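Local coordinates for clp gene regulator (ClgR) (Corynebacterium glutamicum, PDB 3F52), which probably binds regulatory DNA through a helix-turn-helix domain and activates transcription of clp protease genes in this actinomycete, at residues L25-F36 and D86-M95; L47-L58 and L72-L80. One frame throughout, in Å; residues are numbered along the deposited sequence.

Contact 1. Residues L25-F36 and D86-M95; sequences LREALGAALRSF and DVLIEAAGSM
Phe36 and Val87 meet because of their first torsions. Phe36 has CG beside its backbone N (chi1 -86°), which lays the ring against Val87. Val87 CG2, beside the backbone N and anti to the carbonyl carbon, is the branch that meets it. The first and last helices of the five-helix, XRE-type helix-turn-helix domain pack here, with 117° between the N-to-C directions of 25-36 and 86-92. Val87 CG2 sits over one face of the Phe36 ring, 3.8 Å from its centroid and 8° off the normal, a CH-pi contact. Val87 is a knob in a hole formed by Leu29, Ala32, Leu33 and Phe36. Val87 CG1 lies 3.9 Å from Leu33 CD2 and also touches Ala32. Alanines let the backbones come close, with 4.7 Å between the CA atoms of Ala28 and Ala91. Ala32 CB rests 3.5 Å from Val87 O. Leu29 CD1 reaches Leu88 CD1 at 4.1 Å. Leu88 also packs on Leu25 of the second subunit, so this corner adjoins the dimer interface. Beyond the helix, Met95 SD lies 3.4 Å from Ala28 CB. No direct hydrogen bond joins the segments. Near the exposed Glu90, a water lies 3.1 Å from Ser35 OG and donates to Glu90 OE2 at 2.8 Å.

Contact 2. Residues L47-L58 and L72-L80; sequences LAEASRVSPGYL and LLASVCHAL
Leu47 O is gripped twice by Ser51, whose side chain also packs against Val76 and Ala79. Ser51 N bonds to Leu47 O at 2.8 Å. Ser51 OG donates to Leu47 O at 2.9 Å, from 38° above the carbonyl plane. With the hydroxyl proton used inside its own helix, the oxygen rests in van der Waals contact on helix 70-80: Ser51 OG lies 3.6 Å from Val76 CA and also touches Ala79 CB. The last turn of helix 44-51 closes in a Schellman motif, where Arg52 takes positive phi. The Arg52 side chain curls back, and NE and NH1 both bond side-on to Glu49 O, which lies in the guanidinium plane. The backbone N of Arg52 bonds to Glu49 O as well, making three donors. Ser54 then starts the next helix as N-cap, its OG accepting from Tyr57 N. Helix 44-51, this turn and helix 55-62 have the position of the helix-turn-helix in XRE-type domains, in which the second helix is typically the recognition helix. Helix 70-80 backs both. Leu47 holds CG anti to its backbone N (chi1 -176°) and splays its methyls over helix 70-80. Leu47 CD1 meets Ala79 CB at 3.8 Å. Leu47 CD2 meets Leu80 CD2 at 3.9 Å, the two leucines crossing at about a right angle. At the other end Leu72 divides its methyls. Leu72 CD1 meets Val53 CG1 tip to tip at 3.8 Å. Leu72 CD2 meets the Tyr57 ring obliquely, 3.5 Å from Tyr57 CZ, and makes a tight contact of 3.1 Å with Tyr57 OH.

From the N terminus the chain enters helix 25-40, which supplies the first half of contact 1. Helix 44-51 and the start of helix 55-62 follow and give the first half of contact 2. A loop leads to helix 70-80, which closes contact 2 over a short span of chain. Helix 84-92 comes last and returns to helix 25-40, closing contact 1. The smaller loop thus lies wholly within the larger one, and the two do not cross. Their centres lie about 15 Å apart, one to each side of the middle of the chain. Leu33 and Phe36 of contact 1 touch Leu80 of contact 2, and Val87 touches Cys77. Helix 70-80 therefore bridges the helix-turn-helix and the pair of terminal helices.

Contact 1. Residues L25-F36 and D86-M95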
ATOM      1  N   LEU B  25       0.797   6.374   2.849  1.00 24.82           N
ATOM      2  CA  LEU B  25       0.527   5.448   1.745  1.00 26.67           C
ATOM      3  C   LEU B  25      -0.859   5.670   1.157  1.00 27.25           C
ATOM      4  O   LEU B  25      -1.013   5.690  -0.068  1.00 27.53           O
ATOM      5  CB  LEU B  25       0.667   3.986   2.199  1.00 27.73           C
ATOM      6  CG  LEU B  25       0.378   2.960   1.071  1.00 30.65           C
ATOM      7  CD1 LEU B  25       1.239   3.211  -0.212  1.00 29.86           C
ATOM      8  CD2 LEU B  25       0.555   1.541   1.594  1.00 34.32           C
ATOM      9  N   ARG B  26      -1.879   5.795   2.023  1.00 26.74           N
ATOM     10  CA  ARG B  26      -3.241   5.865   1.515  1.00 25.78           C
ATOM     11  C   ARG B  26      -3.459   7.096   0.642  1.00 26.42           C
ATOM     12  O   ARG B  26      -4.243   7.028  -0.287  1.00 27.01           O
ATOM     13  CB  ARG B  26      -4.297   5.765   2.634  1.00 26.20           C
ATOM     14  CG  ARG B  26      -4.168   6.818   3.737  1.00 24.22           C
ATOM     15  CD  ARG B  26      -5.496   6.839   4.530  1.00 24.71           C
ATOM     16  NE  ARG B  26      -5.497   7.783   5.646  1.00 22.80           N
ATOM     17  CZ  ARG B  26      -4.993   7.536   6.854  1.00 23.44           C
ATOM     18  NH1 ARG B  26      -5.048   8.483   7.780  1.00 22.42           N
ATOM     19  NH2 ARG B  26      -4.366   6.370   7.111  1.00 23.07           N
ATOM     20  N   GLU B  27      -2.792   8.209   0.974  1.00 25.12           N
ATOM     21  CA  GLU B  27      -2.781   9.424   0.156  1.00 25.64           C
ATOM     22  C   GLU B  27      -2.110   9.198  -1.196  1.00 26.66           C
ATOM     23  O   GLU B  27      -2.639   9.594  -2.234  1.00 27.51           O
ATOM     24  CB  GLU B  27      -2.073  10.539   0.901  1.00 25.26           C
ATOM     25  CG  GLU B  27      -2.894  11.009   2.124  1.00 23.54           C
ATOM     26  CD  GLU B  27      -2.177  11.984   3.007  1.00 27.23           C
ATOM     27  OE1 GLU B  27      -0.928  12.000   2.990  1.00 25.06           O
ATOM     28  OE2 GLU B  27      -2.867  12.726   3.743  1.00 26.23           O
ATOM     29  N   ALA B  28      -0.950   8.550  -1.175  1.00 27.03           N
ATOM     30  CA  ALA B  28      -0.216   8.287  -2.420  1.00 28.25           C
ATOM     31  C   ALA B  28      -1.021   7.292  -3.297  1.00 28.75           C
ATOM     32  O   ALA B  28      -1.181   7.497  -4.498  1.00 30.26           O
ATOM     33  CB  ALA B  28       1.197   7.734  -2.085  1.00 27.91           C
ATOM     34  N   LEU B  29      -1.526   6.234  -2.697  1.00 29.08           N
ATOM     35  CA  LEU B  29      -2.356   5.265  -3.409  1.00 30.62           C
ATOM     36  C   LEU B  29      -3.627   5.903  -3.955  1.00 30.11           C
ATOM     37  O   LEU B  29      -4.043   5.621  -5.093  1.00 29.35           O
ATOM     38  CB  LEU B  29      -2.736   4.139  -2.457  1.00 31.38           C
ATOM     39  CG  LEU B  29      -2.965   2.689  -2.836  1.00 36.77           C
ATOM     40  CD1 LEU B  29      -1.773   2.164  -3.629  1.00 37.91           C
ATOM     41  CD2 LEU B  29      -3.178   1.810  -1.543  1.00 34.86           C
ATOM     42  N   GLY B  30      -4.262   6.755  -3.141  1.00 28.96           N
ATOM     43  CA  GLY B  30      -5.472   7.459  -3.631  1.00 28.71           C
ATOM     44  C   GLY B  30      -5.184   8.348  -4.831  1.00 28.81           C
ATOM     45  O   GLY B  30      -5.955   8.400  -5.789  1.00 29.19           O
ATOM     46  N   ALA B  31      -4.071   9.063  -4.785  1.00 28.88           N
ATOM     47  CA  ALA B  31      -3.669   9.944  -5.881  1.00 29.42           C
ATOM     48  C   ALA B  31      -3.388   9.122  -7.153  1.00 29.07           C
ATOM     49  O   ALA B  31      -3.756   9.542  -8.258  1.00 29.15           O
ATOM     50  CB  ALA B  31      -2.467  10.771  -5.489  1.00 29.52           C
ATOM     51  N   ALA B  32      -2.766   7.950  -6.987  1.00 29.29           N
ATOM     52  CA  ALA B  32      -2.485   7.036  -8.110  1.00 29.79           C
ATOM     53  C   ALA B  32      -3.810   6.566  -8.739  1.00 30.19           C
ATOM     54  O   ALA B  32      -4.001   6.659  -9.949  1.00 29.68           O
ATOM     55  CB  ALA B  32      -1.669   5.859  -7.633  1.00 29.82           C
ATOM     56  N   LEU B  33      -4.723   6.088  -7.894  1.00 29.83           N
ATOM     57  CA  LEU B  33      -6.043   5.631  -8.357  1.00 31.20           C
ATOM     58  C   LEU B  33      -6.763   6.718  -9.122  1.00 30.84           C
ATOM     59  O   LEU B  33      -7.322   6.458 -10.191  1.00 30.94           O
ATOM     60  CB  LEU B  33      -6.893   5.159  -7.181  1.00 30.72           C
ATOM     61  CG  LEU B  33      -6.485   3.794  -6.579  1.00 31.81           C
ATOM     62  CD1 LEU B  33      -7.130   3.607  -5.210  1.00 33.11           C
ATOM     63  CD2 LEU B  33      -6.835   2.608  -7.526  1.00 31.72           C
ATOM     64  N   ARG B  34      -6.736   7.937  -8.595  1.00 31.28           N
ATOM     65  CA  ARG B  34      -7.369   9.070  -9.279  1.00 32.97           C
ATOM     66  C   ARG B  34      -6.760   9.295 -10.673  1.00 32.59           C
ATOM     67  O   ARG B  34      -7.479   9.504 -11.661  1.00 31.52           O
ATOM     68  CB  ARG B  34      -7.258  10.351  -8.449  1.00 32.96           C
ATOM     69  CG  ARG B  34      -8.005  11.536  -9.107  1.00 35.47           C
ATOM     70  CD  ARG B  34      -7.732  12.889  -8.425  1.00 36.91           C
ATOM     71  NE  ARG B  34      -7.830  12.842  -6.960  1.00 45.00           N
ATOM     72  CZ  ARG B  34      -6.786  12.967  -6.125  1.00 46.48           C
ATOM     73  NH1 ARG B  34      -6.989  12.906  -4.814  1.00 47.13           N
ATOM     74  NH2 ARG B  34      -5.540  13.182  -6.599  1.00 43.87           N
ATOM     75  N   SER B  35      -5.432   9.224 -10.759  1.00 32.68           N
ATOM     76  CA  SER B  35      -4.786   9.421 -12.048  1.00 33.96           C
ATOM     77  C   SER B  35      -5.102   8.271 -13.042  1.00 33.19           C
ATOM     78  O   SER B  35      -5.320   8.543 -14.225  1.00 35.00           O
ATOM     79  CB  SER B  35      -3.281   9.715 -11.904  1.00 33.97           C
ATOM     80  OG  SER B  35      -2.545   8.532 -11.794  1.00 40.15           O
ATOM     81  N   PHE B  36      -5.193   7.023 -12.572  1.00 32.74           N
ATOM     82  CA  PHE B  36      -5.581   5.901 -13.440  1.00 31.81           C
ATOM     83  C   PHE B  36      -7.027   6.069 -13.918  1.00 32.15           C
ATOM     84  O   PHE B  36      -7.358   5.741 -15.062  1.00 31.44           O
ATOM     85  CB  PHE B  36      -5.442   4.549 -12.735  1.00 31.74           C
ATOM     86  CG  PHE B  36      -4.056   3.947 -12.809  1.00 32.24           C
ATOM     87  CD1 PHE B  36      -3.030   4.405 -11.970  1.00 31.78           C
ATOM     88  CD2 PHE B  36      -3.773   2.923 -13.707  1.00 34.16           C
ATOM     89  CE1 PHE B  36      -1.738   3.840 -12.020  1.00 29.97           C
ATOM     90  CE2 PHE B  36      -2.481   2.336 -13.769  1.00 32.92           C
ATOM     91  CZ  PHE B  36      -1.464   2.807 -12.925  1.00 32.33           C
ATOM     92  N   ASP B  86       0.983  -1.851 -10.877  1.00 31.42           N
ATOM     93  CA  ASP B  86       1.174  -0.588 -11.594  1.00 30.67           C
ATOM     94  C   ASP B  86       0.645   0.606 -10.785  1.00 29.85           C
ATOM     95  O   ASP B  86       1.258   1.673 -10.758  1.00 28.33           O
ATOM     96  CB  ASP B  86       0.523  -0.625 -12.990  1.00 31.19           C
ATOM     97  CG  ASP B  86       1.280  -1.513 -13.988  1.00 33.31           C
ATOM     98  OD1 ASP B  86       2.467  -1.893 -13.751  1.00 31.81           O
ATOM     99  OD2 ASP B  86       0.661  -1.826 -15.045  1.00 35.41           O
ATOM    100  N   VAL B  87      -0.498   0.428 -10.122  1.00 28.92           N
ATOM    101  CA  VAL B  87      -1.032   1.467  -9.240  1.00 29.33           C
ATOM    102  C   VAL B  87      -0.068   1.723  -8.079  1.00 28.60           C
ATOM    103  O   VAL B  87       0.192   2.869  -7.733  1.00 27.73           O
ATOM    104  CB  VAL B  87      -2.460   1.100  -8.752  1.00 30.10           C
ATOM    105  CG1 VAL B  87      -2.960   2.086  -7.700  1.00 31.55           C
ATOM    106  CG2 VAL B  87      -3.396   1.078  -9.976  1.00 30.21           C
ATOM    107  N   LEU B  88       0.475   0.659  -7.505  1.00 27.96           N
ATOM    108  CA  LEU B  88       1.428   0.794  -6.388  1.00 28.42           C
ATOM    109  C   LEU B  88       2.743   1.507  -6.784  1.00 28.00           C
ATOM    110  O   LEU B  88       3.247   2.369  -6.053  1.00 27.92           O
ATOM    111  CB  LEU B  88       1.726  -0.571  -5.774  1.00 28.30           C
ATOM    112  CG  LEU B  88       2.516  -0.601  -4.463  1.00 29.68           C
ATOM    113  CD1 LEU B  88       1.768   0.176  -3.367  1.00 32.03           C
ATOM    114  CD2 LEU B  88       2.724  -2.059  -4.022  1.00 33.78           C
ATOM    115  N   ILE B  89       3.299   1.165  -7.936  1.00 28.01           N
ATOM    116  CA  ILE B  89       4.492   1.849  -8.359  1.00 29.10           C
ATOM    117  C   ILE B  89       4.190   3.341  -8.655  1.00 28.22           C
ATOM    118  O   ILE B  89       4.992   4.214  -8.329  1.00 28.42           O
ATOM    119  CB  ILE B  89       5.223   1.103  -9.517  1.00 30.30           C
ATOM    120  CG1 ILE B  89       6.693   1.535  -9.592  1.00 32.17           C
ATOM    121  CG2 ILE B  89       4.513   1.297 -10.822  1.00 31.30           C
ATOM    122  CD1 ILE B  89       7.517   0.925  -8.465  1.00 33.42           C
ATOM    123  N   GLU B  90       3.027   3.646  -9.233  1.00 28.42           N
ATOM    124  CA  GLU B  90       2.643   5.050  -9.412  1.00 27.56           C
ATOM    125  C   GLU B  90       2.548   5.783  -8.052  1.00 26.62           C
ATOM    126  O   GLU B  90       3.023   6.927  -7.910  1.00 27.59           O
ATOM    127  CB  GLU B  90       1.306   5.169 -10.166  1.00 27.68           C
ATOM    128  CG  GLU B  90       0.920   6.606 -10.574  1.00 28.10           C
ATOM    129  CD  GLU B  90       1.989   7.286 -11.442  1.00 29.73           C
ATOM    130  OE1 GLU B  90       2.533   6.639 -12.382  1.00 25.87           O
ATOM    131  OE2 GLU B  90       2.267   8.489 -11.217  1.00 28.21           O
ATOM    132  N   ALA B  91       1.955   5.114  -7.069  1.00 27.63           N
ATOM    133  CA  ALA B  91       1.825   5.653  -5.717  1.00 26.37           C
ATOM    134  C   ALA B  91       3.193   5.998  -5.117  1.00 25.14           C
ATOM    135  O   ALA B  91       3.355   7.017  -4.430  1.00 25.90           O
ATOM    136  CB  ALA B  91       1.104   4.654  -4.852  1.00 26.71           C
ATOM    137  N   ALA B  92       4.228   5.208  -5.424  1.00 25.59           N
ATOM    138  CA  ALA B  92       5.583   5.529  -4.973  1.00 24.65           C
ATOM    139  C   ALA B  92       6.018   6.909  -5.460  1.00 25.51           C
ATOM    140  O   ALA B  92       6.739   7.609  -4.750  1.00 25.99           O
ATOM    141  CB  ALA B  92       6.621   4.417  -5.405  1.00 25.32           C
ATOM    142  N   GLY B  93       5.529   7.312  -6.638  1.00 24.53           N
ATOM    143  CA  GLY B  93       5.857   8.622  -7.197  1.00 26.43           C
ATOM    144  C   GLY B  93       5.266   9.772  -6.399  1.00 27.90           C
ATOM    145  O   GLY B  93       5.675  10.901  -6.582  1.00 27.37           O
ATOM    146  N   SER B  94       4.319   9.472  -5.503  1.00 29.32           N
ATOM    147  CA  SER B  94       3.704  10.503  -4.638  1.00 32.59           C
ATOM    148  C   SER B  94       4.118  10.443  -3.164  1.00 33.88           C
ATOM    149  O   SER B  94       3.412  11.014  -2.298  1.00 34.12           O
ATOM    150  CB  SER B  94       2.195  10.369  -4.691  1.00 33.62           C
ATOM    151  OG  SER B  94       1.729  10.797  -5.948  1.00 38.30           O
ATOM    152  N   MET B  95       5.223   9.764  -2.857  1.00 33.70           N
ATOM    153  CA  MET B  95       5.589   9.553  -1.457  1.00 34.99           C
ATOM    154  C   MET B  95       6.517  10.623  -0.917  1.00 36.56           C
ATOM    155  O   MET B  95       6.708  10.734   0.297  1.00 37.65           O
ATOM    156  CB  MET B  95       6.107   8.135  -1.201  1.00 33.84           C
ATOM    157  CG  MET B  95       4.991   7.100  -1.171  1.00 32.08           C
ATOM    158  SD  MET B  95       3.724   7.369   0.112  1.00 31.65           S
ATOM    159  CE  MET B  95       4.715   7.236   1.589  1.00 33.39           C
TER
HETATM  160  O   HOH W   1      -0.006   9.964 -10.650  1.00 41.49           O

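Contact 2. Residues L47-L58 and L72-L80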
ATOM      1  N   LEU B  47     -16.870   4.568 -11.839  1.00 33.08           N
ATOM      2  CA  LEU B  47     -15.962   3.649 -11.195  1.00 33.25           C
ATOM      3  C   LEU B  47     -16.571   3.106  -9.908  1.00 33.02           C
ATOM      4  O   LEU B  47     -16.437   1.922  -9.609  1.00 33.18           O
ATOM      5  CB  LEU B  47     -14.598   4.308 -10.913  1.00 32.99           C
ATOM      6  CG  LEU B  47     -13.543   3.364 -10.319  1.00 33.60           C
ATOM      7  CD1 LEU B  47     -13.356   2.129 -11.186  1.00 35.06           C
ATOM      8  CD2 LEU B  47     -12.205   4.059 -10.102  1.00 31.30           C
ATOM      9  N   ALA B  48     -17.233   3.973  -9.153  1.00 32.86           N
ATOM     10  CA  ALA B  48     -17.866   3.554  -7.917  1.00 33.37           C
ATOM     11  C   ALA B  48     -18.858   2.414  -8.178  1.00 34.00           C
ATOM     12  O   ALA B  48     -18.757   1.363  -7.549  1.00 33.97           O
ATOM     13  CB  ALA B  48     -18.552   4.738  -7.242  1.00 33.29           C
ATOM     14  N   GLU B  49     -19.791   2.598  -9.120  1.00 34.83           N
ATOM     15  CA  GLU B  49     -20.736   1.516  -9.432  1.00 36.04           C
ATOM     16  C   GLU B  49     -20.031   0.239  -9.912  1.00 35.98           C
ATOM     17  O   GLU B  49     -20.357  -0.851  -9.440  1.00 36.20           O
ATOM     18  CB  GLU B  49     -21.893   1.953 -10.350  1.00 36.22           C
ATOM     19  CG  GLU B  49     -21.515   2.645 -11.646  1.00 37.70           C
ATOM     20  CD  GLU B  49     -22.738   3.092 -12.466  1.00 37.88           C
ATOM     21  OE1 GLU B  49     -23.845   3.248 -11.890  1.00 40.18           O
ATOM     22  OE2 GLU B  49     -22.589   3.292 -13.698  1.00 40.86           O
ATOM     23  N   ALA B  50     -19.046   0.379 -10.806  1.00 35.82           N
ATOM     24  CA  ALA B  50     -18.246  -0.759 -11.263  1.00 36.29           C
ATOM     25  C   ALA B  50     -17.554  -1.503 -10.101  1.00 37.15           C
ATOM     26  O   ALA B  50     -17.469  -2.732 -10.117  1.00 37.84           O
ATOM     27  CB  ALA B  50     -17.224  -0.307 -12.310  1.00 36.03           C
ATOM     28  N   SER B  51     -17.098  -0.758  -9.091  1.00 37.40           N
ATOM     29  CA  SER B  51     -16.381  -1.318  -7.923  1.00 38.10           C
ATOM     30  C   SER B  51     -17.275  -1.733  -6.750  1.00 38.56           C
ATOM     31  O   SER B  51     -16.786  -2.211  -5.721  1.00 39.06           O
ATOM     32  CB  SER B  51     -15.327  -0.328  -7.420  1.00 37.99           C
ATOM     33  OG  SER B  51     -14.474   0.085  -8.470  1.00 38.37           O
ATOM     34  N   ARG B  52     -18.580  -1.539  -6.904  1.00 38.67           N
ATOM     35  CA  ARG B  52     -19.555  -1.889  -5.868  1.00 39.19           C
ATOM     36  C   ARG B  52     -19.334  -1.102  -4.570  1.00 38.25           C
ATOM     37  O   ARG B  52     -19.565  -1.622  -3.480  1.00 38.46           O
ATOM     38  CB  ARG B  52     -19.567  -3.411  -5.604  1.00 39.96           C
ATOM     39  CG  ARG B  52     -19.685  -4.310  -6.854  1.00 42.46           C
ATOM     40  CD  ARG B  52     -21.073  -4.252  -7.493  1.00 48.07           C
ATOM     41  NE  ARG B  52     -21.440  -2.894  -7.914  1.00 51.64           N
ATOM     42  CZ  ARG B  52     -22.528  -2.230  -7.516  1.00 52.66           C
ATOM     43  NH1 ARG B  52     -22.742  -0.996  -7.966  1.00 52.47           N
ATOM     44  NH2 ARG B  52     -23.405  -2.792  -6.682  1.00 53.19           N
ATOM     45  N   VAL B  53     -18.891   0.151  -4.708  1.00 36.63           N
ATOM     46  CA  VAL B  53     -18.746   1.078  -3.576  1.00 35.59           C
ATOM     47  C   VAL B  53     -19.502   2.392  -3.864  1.00 34.60           C
ATOM     48  O   VAL B  53     -19.806   2.685  -5.021  1.00 34.09           O
ATOM     49  CB  VAL B  53     -17.242   1.367  -3.262  1.00 35.48           C
ATOM     50  CG1 VAL B  53     -16.465   0.071  -3.056  1.00 36.10           C
ATOM     51  CG2 VAL B  53     -16.602   2.197  -4.358  1.00 34.92           C
ATOM     52  N   SER B  54     -19.824   3.173  -2.831  1.00 33.08           N
ATOM     53  CA  SER B  54     -20.436   4.489  -3.050  1.00 32.24           C
ATOM     54  C   SER B  54     -19.413   5.499  -3.631  1.00 31.77           C
ATOM     55  O   SER B  54     -18.212   5.365  -3.397  1.00 31.84           O
ATOM     56  CB  SER B  54     -21.059   5.021  -1.750  1.00 32.17           C
ATOM     57  OG  SER B  54     -20.039   5.390  -0.835  1.00 34.52           O
ATOM     58  N   PRO B  55     -19.885   6.502  -4.405  1.00 31.32           N
ATOM     59  CA  PRO B  55     -18.965   7.557  -4.856  1.00 30.59           C
ATOM     60  C   PRO B  55     -18.257   8.302  -3.696  1.00 30.16           C
ATOM     61  O   PRO B  55     -17.112   8.713  -3.845  1.00 28.65           O
ATOM     62  CB  PRO B  55     -19.870   8.512  -5.649  1.00 30.91           C
ATOM     63  CG  PRO B  55     -21.276   8.154  -5.255  1.00 30.90           C
ATOM     64  CD  PRO B  55     -21.247   6.695  -4.929  1.00 30.76           C
ATOM     65  N   GLY B  56     -18.950   8.481  -2.568  1.00 29.82           N
ATOM     66  CA  GLY B  56     -18.351   9.079  -1.374  1.00 29.79           C
ATOM     67  C   GLY B  56     -17.183   8.256  -0.875  1.00 29.80           C
ATOM     68  O   GLY B  56     -16.126   8.822  -0.520  1.00 29.77           O
ATOM     69  N   TYR B  57     -17.367   6.927  -0.835  1.00 29.78           N
ATOM     70  CA  TYR B  57     -16.309   6.014  -0.431  1.00 30.89           C
ATOM     71  C   TYR B  57     -15.091   6.146  -1.376  1.00 30.16           C
ATOM     72  O   TYR B  57     -13.943   6.302  -0.938  1.00 28.98           O
ATOM     73  CB  TYR B  57     -16.781   4.542  -0.353  1.00 32.69           C
ATOM     74  CG  TYR B  57     -15.607   3.608  -0.053  1.00 36.66           C
ATOM     75  CD1 TYR B  57     -15.317   3.207   1.255  1.00 41.18           C
ATOM     76  CD2 TYR B  57     -14.764   3.166  -1.071  1.00 39.13           C
ATOM     77  CE1 TYR B  57     -14.219   2.379   1.535  1.00 41.53           C
ATOM     78  CE2 TYR B  57     -13.660   2.351  -0.805  1.00 41.38           C
ATOM     79  CZ  TYR B  57     -13.399   1.958   0.504  1.00 41.50           C
ATOM     80  OH  TYR B  57     -12.303   1.153   0.766  1.00 43.37           O
ATOM     81  N   LEU B  58     -15.361   6.089  -2.680  1.00 29.55           N
ATOM     82  CA  LEU B  58     -14.307   6.205  -3.670  1.00 29.40           C
ATOM     83  C   LEU B  58     -13.600   7.546  -3.566  1.00 28.73           C
ATOM     84  O   LEU B  58     -12.370   7.609  -3.677  1.00 28.63           O
ATOM     85  CB  LEU B  58     -14.859   6.009  -5.094  1.00 29.94           C
ATOM     86  CG  LEU B  58     -13.774   6.054  -6.186  1.00 29.01           C
ATOM     87  CD1 LEU B  58     -12.611   5.057  -5.950  1.00 32.13           C
ATOM     88  CD2 LEU B  58     -14.376   5.866  -7.583  1.00 29.80           C
ATOM     89  N   LEU B  72     -10.390  -5.194  -1.682  1.00 31.22           N
ATOM     90  CA  LEU B  72     -11.122  -4.101  -2.303  1.00 31.76           C
ATOM     91  C   LEU B  72     -10.239  -3.299  -3.264  1.00 31.48           C
ATOM     92  O   LEU B  72     -10.674  -2.918  -4.356  1.00 30.55           O
ATOM     93  CB  LEU B  72     -11.785  -3.213  -1.259  1.00 32.33           C
ATOM     94  CG  LEU B  72     -12.623  -2.069  -1.847  1.00 35.39           C
ATOM     95  CD1 LEU B  72     -13.691  -2.549  -2.878  1.00 34.91           C
ATOM     96  CD2 LEU B  72     -13.297  -1.325  -0.741  1.00 37.02           C
ATOM     97  N   LEU B  73      -8.979  -3.087  -2.901  1.00 31.11           N
ATOM     98  CA  LEU B  73      -8.070  -2.455  -3.842  1.00 31.60           C
ATOM     99  C   LEU B  73      -7.976  -3.258  -5.144  1.00 31.53           C
ATOM    100  O   LEU B  73      -7.960  -2.692  -6.240  1.00 31.75           O
ATOM    101  CB  LEU B  73      -6.676  -2.261  -3.222  1.00 31.85           C
ATOM    102  CG  LEU B  73      -5.615  -1.675  -4.162  1.00 33.33           C
ATOM    103  CD1 LEU B  73      -6.002  -0.262  -4.662  1.00 34.74           C
ATOM    104  CD2 LEU B  73      -4.270  -1.644  -3.434  1.00 31.97           C
ATOM    105  N   ALA B  74      -7.887  -4.575  -5.032  1.00 31.28           N
ATOM    106  CA  ALA B  74      -7.799  -5.396  -6.224  1.00 31.43           C
ATOM    107  C   ALA B  74      -9.056  -5.202  -7.090  1.00 32.05           C
ATOM    108  O   ALA B  74      -8.970  -5.148  -8.320  1.00 33.10           O
ATOM    109  CB  ALA B  74      -7.624  -6.865  -5.845  1.00 31.24           C
ATOM    110  N   SER B  75     -10.210  -5.082  -6.445  1.00 33.02           N
ATOM    111  CA  SER B  75     -11.485  -4.882  -7.154  1.00 33.55           C
ATOM    112  C   SER B  75     -11.556  -3.567  -7.924  1.00 33.55           C
ATOM    113  O   SER B  75     -11.993  -3.540  -9.082  1.00 34.07           O
ATOM    114  CB  SER B  75     -12.646  -4.954  -6.172  1.00 33.88           C
ATOM    115  OG  SER B  75     -12.802  -6.278  -5.750  1.00 34.67           O
ATOM    116  N   VAL B  76     -11.143  -2.487  -7.272  1.00 33.47           N
ATOM    117  CA  VAL B  76     -11.110  -1.155  -7.886  1.00 33.20           C
ATOM    118  C   VAL B  76     -10.131  -1.130  -9.072  1.00 33.36           C
ATOM    119  O   VAL B  76     -10.465  -0.611 -10.136  1.00 33.46           O
ATOM    120  CB  VAL B  76     -10.819  -0.020  -6.828  1.00 33.34           C
ATOM    121  CG1 VAL B  76     -10.721   1.342  -7.475  1.00 33.76           C
ATOM    122  CG2 VAL B  76     -11.914   0.006  -5.734  1.00 31.57           C
ATOM    123  N   CYS B  77      -8.950  -1.730  -8.898  1.00 33.27           N
ATOM    124  CA  CYS B  77      -7.996  -1.851  -9.994  1.00 33.40           C
ATOM    125  C   CYS B  77      -8.520  -2.702 -11.157  1.00 33.48           C
ATOM    126  O   CYS B  77      -8.363  -2.321 -12.312  1.00 33.18           O
ATOM    127  CB  CYS B  77      -6.653  -2.381  -9.488  1.00 33.05           C
ATOM    128  SG  CYS B  77      -5.838  -1.217  -8.369  1.00 34.05           S
ATOM    129  N   HIS B  78      -9.110  -3.861 -10.864  1.00 33.50           N
ATOM    130  CA  HIS B  78      -9.750  -4.671 -11.925  1.00 34.21           C
ATOM    131  C   HIS B  78     -10.789  -3.867 -12.722  1.00 34.03           C
ATOM    132  O   HIS B  78     -10.821  -3.932 -13.955  1.00 34.11           O
ATOM    133  CB  HIS B  78     -10.363  -5.963 -11.369  1.00 34.69           C
ATOM    134  CG  HIS B  78     -10.884  -6.887 -12.430  1.00 36.57           C
ATOM    135  ND1 HIS B  78     -12.215  -6.936 -12.790  1.00 39.69           N
ATOM    136  CD2 HIS B  78     -10.252  -7.794 -13.212  1.00 38.74           C
ATOM    137  CE1 HIS B  78     -12.382  -7.837 -13.743  1.00 39.17           C
ATOM    138  NE2 HIS B  78     -11.204  -8.371 -14.018  1.00 39.73           N
ATOM    139  N   ALA B  79     -11.620  -3.098 -12.016  1.00 34.16           N
ATOM    140  CA  ALA B  79     -12.606  -2.215 -12.656  1.00 33.99           C
ATOM    141  C   ALA B  79     -11.958  -1.127 -13.534  1.00 34.27           C
ATOM    142  O   ALA B  79     -12.537  -0.716 -14.538  1.00 34.07           O
ATOM    143  CB  ALA B  79     -13.516  -1.604 -11.625  1.00 33.89           C
ATOM    144  N   LEU B  80     -10.767  -0.669 -13.159  1.00 34.77           N
ATOM    145  CA  LEU B  80      -9.976   0.256 -13.986  1.00 35.21           C
ATOM    146  C   LEU B  80      -9.187  -0.455 -15.080  1.00 35.35           C
ATOM    147  O   LEU B  80      -8.620   0.194 -15.967  1.00 36.35           O
ATOM    148  CB  LEU B  80      -8.988   1.044 -13.112  1.00 35.97           C
ATOM    149  CG  LEU B  80      -9.500   2.206 -12.253  1.00 35.44           C
ATOM    150  CD1 LEU B  80      -8.462   2.582 -11.205  1.00 37.49           C
ATOM    151  CD2 LEU B  80      -9.886   3.400 -13.131  1.00 39.10           C
TER